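Local coordinates for protein Ribose/Galactose Isomerase (PDB 3ONO) that probably interconverts aldose and ketose sugar phosphates, as a putative isomerase of the LacAB/RpiB family, at residues C84-C92 and L160-V171. Numbering follows the deposited sequence. Where two conformers were deposited one is given.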
loop_
_atom_site.group_PDB
_atom_site.type_symbol
_atom_site.label_atom_id
_atom_site.label_comp_id
_atom_site.label_asym_id
_atom_site.label_seq_id
_atom_site.Cartn_x
_atom_site.Cartn_y
_atom_site.Cartn_z
ATOM N N CYS A 84 0.654 -20.789 10.762
ATOM C CA CYS A 84 -0.760 -21.215 10.871
ATOM C C CYS A 84 -1.166 -22.152 9.733
ATOM O O CYS A 84 -1.831 -23.179 9.956
ATOM C CB CYS A 84 -1.676 -19.988 10.845
ATOM S SG CYS A 84 -1.666 -19.072 12.403
ATOM N N ASN A 85 -0.815 -21.784 8.505
ATOM C CA ASN A 85 -1.325 -22.522 7.340
ATOM C C ASN A 85 -0.852 -23.964 7.227
ATOM O O ASN A 85 -1.506 -24.787 6.574
ATOM C CB ASN A 85 -1.041 -21.759 6.038
ATOM C CG ASN A 85 -2.117 -20.692 5.741
ATOM O OD1 ASN A 85 -3.282 -21.037 5.553
ATOM N ND2 ASN A 85 -1.735 -19.416 5.712
ATOM N N LEU A 86 0.260 -24.309 7.874
ATOM C CA LEU A 86 0.696 -25.708 7.819
ATOM C C LEU A 86 -0.290 -26.635 8.510
ATOM O O LEU A 86 -0.370 -27.816 8.185
ATOM C CB LEU A 86 2.089 -25.896 8.444
ATOM C CG LEU A 86 2.180 -25.719 9.962
ATOM C CD1 LEU A 86 2.049 -27.084 10.679
ATOM C CD2 LEU A 86 3.524 -25.067 10.332
ATOM N N HIS A 87 -1.047 -26.117 9.470
ATOM C CA HIS A 87 -1.916 -26.997 10.268
ATOM C C HIS A 87 -3.232 -27.302 9.577
ATOM O O HIS A 87 -3.881 -26.403 9.056
ATOM C CB HIS A 87 -2.213 -26.358 11.626
ATOM C CG HIS A 87 -0.993 -26.161 12.472
ATOM N ND1 HIS A 87 -0.479 -27.156 13.286
ATOM C CD2 HIS A 87 -0.187 -25.084 12.632
ATOM C CE1 HIS A 87 0.595 -26.691 13.907
ATOM N NE2 HIS A 87 0.796 -25.438 13.519
ATOM N N PRO A 88 -3.644 -28.575 9.590
ATOM C CA PRO A 88 -4.978 -28.836 9.034
ATOM C C PRO A 88 -6.028 -28.069 9.821
ATOM O O PRO A 88 -5.899 -27.860 11.044
ATOM C CB PRO A 88 -5.152 -30.366 9.230
ATOM C CG PRO A 88 -4.243 -30.703 10.417
ATOM C CD PRO A 88 -3.057 -29.729 10.296
ATOM N N GLY A 89 -7.089 -27.659 9.134
ATOM C CA GLY A 89 -8.167 -26.962 9.795
ATOM C C GLY A 89 -7.902 -25.482 10.050
ATOM O O GLY A 89 -8.762 -24.796 10.595
ATOM N N VAL A 90 -6.712 -25.002 9.682
ATOM C CA VAL A 90 -6.360 -23.589 9.866
ATOM C C VAL A 90 -6.097 -22.956 8.517
ATOM O O VAL A 90 -5.121 -23.298 7.854
ATOM C CB VAL A 90 -5.092 -23.439 10.729
ATOM C CG1 VAL A 90 -4.803 -21.948 10.988
ATOM C CG2 VAL A 90 -5.278 -24.210 12.053
ATOM N N VAL A 91 -6.951 -22.000 8.142
ATOM C CA VAL A 91 -6.908 -21.367 6.842
ATOM C C VAL A 91 -6.694 -19.869 7.098
ATOM O O VAL A 91 -7.630 -19.153 7.419
ATOM C CB VAL A 91 -8.218 -21.639 6.077
ATOM C CG1 VAL A 91 -8.218 -20.882 4.750
ATOM C CG2 VAL A 91 -8.387 -23.149 5.833
ATOM N N CYS A 92 -5.440 -19.419 6.988
ATOM C CA CYS A 92 -5.029 -18.081 7.431
ATOM C C CYS A 92 -4.615 -17.201 6.259
ATOM O O CYS A 92 -3.688 -17.540 5.521
ATOM C CB CYS A 92 -3.840 -18.213 8.410
ATOM S SG CYS A 92 -3.372 -16.642 9.208
ATOM N N LEU A 160 -9.659 -26.855 -0.785
ATOM C CA LEU A 160 -8.481 -26.525 0.011
ATOM C C LEU A 160 -8.536 -27.289 1.336
ATOM O O LEU A 160 -7.536 -27.830 1.784
ATOM C CB LEU A 160 -8.366 -25.004 0.270
ATOM C CG LEU A 160 -7.178 -24.580 1.142
ATOM C CD1 LEU A 160 -5.860 -24.892 0.428
ATOM C CD2 LEU A 160 -7.265 -23.101 1.465
ATOM N N ASN A 161 -9.703 -27.328 1.967
ATOM C CA ASN A 161 -9.813 -28.020 3.247
ATOM C C ASN A 161 -9.513 -29.504 3.095
ATOM O O ASN A 161 -8.877 -30.120 3.968
ATOM C CB ASN A 161 -11.211 -27.858 3.844
ATOM C CG ASN A 161 -11.498 -26.422 4.264
ATOM O OD1 ASN A 161 -10.588 -25.650 4.523
ATOM N ND2 ASN A 161 -12.777 -26.074 4.339
ATOM N N ASN A 162 -10.010 -30.099 2.012
ATOM C CA ASN A 162 -9.754 -31.526 1.754
ATOM C C ASN A 162 -8.268 -31.813 1.599
ATOM O O ASN A 162 -7.743 -32.815 2.111
ATOM C CB ASN A 162 -10.389 -31.988 0.448
ATOM C CG ASN A 162 -11.874 -31.752 0.383
ATOM O OD1 ASN A 162 -12.553 -31.587 1.391
ATOM N ND2 ASN A 162 -12.392 -31.787 -0.819
ATOM N N VAL A 163 -7.603 -30.965 0.823
ATOM C CA VAL A 163 -6.195 -31.180 0.526
ATOM C C VAL A 163 -5.392 -31.049 1.805
ATOM O O VAL A 163 -4.479 -31.839 2.054
ATOM C CB VAL A 163 -5.687 -30.176 -0.533
ATOM C CG1 VAL A 163 -4.167 -30.256 -0.637
ATOM C CG2 VAL A 163 -6.354 -30.498 -1.877
ATOM N N LYS A 164 -5.749 -30.068 2.632
ATOM C CA LYS A 164 -5.068 -29.890 3.914
ATOM C C LYS A 164 -5.250 -31.138 4.774
ATOM O O LYS A 164 -4.307 -31.634 5.364
ATOM C CB LYS A 164 -5.608 -28.663 4.651
ATOM C CG LYS A 164 -5.229 -27.324 3.963
ATOM C CD LYS A 164 -5.934 -26.074 4.576
ATOM C CE LYS A 164 -5.590 -25.839 6.056
ATOM N NZ LYS A 164 -4.136 -25.471 6.307
ATOM N N ALA A 165 -6.470 -31.642 4.841
ATOM C CA ALA A 165 -6.744 -32.829 5.661
ATOM C C ALA A 165 -6.012 -34.051 5.136
ATOM O O ALA A 165 -5.620 -34.934 5.915
ATOM C CB ALA A 165 -8.289 -33.063 5.696
ATOM N N ALA A 166 -5.826 -34.123 3.818
ATOM C CA ALA A 166 -5.184 -35.291 3.201
ATOM C C ALA A 166 -3.673 -35.317 3.445
ATOM O O ALA A 166 -3.085 -36.366 3.741
ATOM C CB ALA A 166 -5.462 -35.293 1.701
ATOM N N VAL A 167 -3.053 -34.159 3.279
ATOM C CA VAL A 167 -1.598 -34.037 3.360
ATOM C C VAL A 167 -1.112 -34.155 4.786
ATOM O O VAL A 167 0.020 -34.595 5.043
ATOM C CB VAL A 167 -1.167 -32.656 2.752
ATOM C CG1 VAL A 167 0.241 -32.278 3.176
ATOM C CG2 VAL A 167 -1.279 -32.741 1.245
ATOM N N ALA A 168 -1.964 -33.723 5.711
ATOM C CA ALA A 168 -1.647 -33.743 7.131
ATOM C C ALA A 168 -2.017 -35.052 7.817
ATOM O O ALA A 168 -2.995 -35.713 7.461
ATOM C CB ALA A 168 -2.385 -32.618 7.815
ATOM N N LYS A 169 -1.246 -35.412 8.833
ATOM C CA LYS A 169 -1.664 -36.477 9.750
ATOM C C LYS A 169 -2.952 -36.066 10.460
ATOM O O LYS A 169 -3.357 -34.894 10.417
ATOM C CB LYS A 169 -0.566 -36.711 10.778
ATOM C CG LYS A 169 0.701 -37.199 10.163
ATOM C CD LYS A 169 1.837 -37.253 11.197
ATOM C CE LYS A 169 3.176 -37.555 10.537
ATOM N NZ LYS A 169 4.362 -37.254 11.426
ATOM N N ASP A 170 -3.605 -37.029 11.112
ATOM C CA ASP A 170 -4.745 -36.698 11.954
ATOM C C ASP A 170 -4.287 -35.629 12.948
ATOM O O ASP A 170 -3.106 -35.570 13.297
ATOM C CB ASP A 170 -5.271 -37.955 12.676
ATOM C CG ASP A 170 -5.907 -38.963 11.720
ATOM O OD1 ASP A 170 -6.243 -38.592 10.573
ATOM O OD2 ASP A 170 -6.093 -40.131 12.130
ATOM N N VAL A 171 -5.193 -34.758 13.380
ATOM C CA VAL A 171 -4.781 -33.632 14.221
ATOM C C VAL A 171 -3.935 -34.021 15.433
ATOM O O VAL A 171 -2.818 -33.522 15.621
ATOM C CB VAL A 171 -5.975 -32.790 14.660
ATOM C CG1 VAL A 171 -5.524 -31.713 15.638
ATOM C CG2 VAL A 171 -6.630 -32.161 13.441
HETATM O O HOH W 1 -3.732 -23.504 4.215
HETATM O O HOH W 2 -2.752 -27.938 6.459
HETATM O O HOH W 3 -8.496 -29.061 6.705
#
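Lys164 reaches from helix 150-167 into the loop after helix 78-85, its chain extended about CB-CG, then bent about CG-CD and CD-CE (chi3 61°, chi4 66°), which turns NZ in among backbone carbonyls. NZ donates to Val90 O at 2.8 Å and to His87 O at 2.9 Å, approaching each carbonyl from above its plane. His87 O also accepts Val90 N, from the opposite face, the bond that closes the type II turn His87-Val90 with Gly89 at its third position. Waters 1 and 2 are further acceptors, so four oxygens share three N-H of the buried ammonium and probably stabilise its charge. In this alpha-beta-alpha sandwich the loop leads from helix 78-85 into strand 92-94, outermost in the sheet of this chain, and Leu86 packs on Val167 of the second subunit. Asn85 ties the loop's two ends: OD1 receives Cys92 N, while ND2 gives Cys92 O a nearly straight bond (169°) in the carbonyl plane. Ala168 CB lies over one face of the Pro88 ring, 3.7 Å from CG, with Val171 CG2 also against CG. Val91 CG1, anti to the backbone N, meets Leu160 CD2 at 4.1 Å, whereas CG2 touches Lys164 CE and Asn161 OD1. Water 3 bridges Gly89 N to Asn161 O.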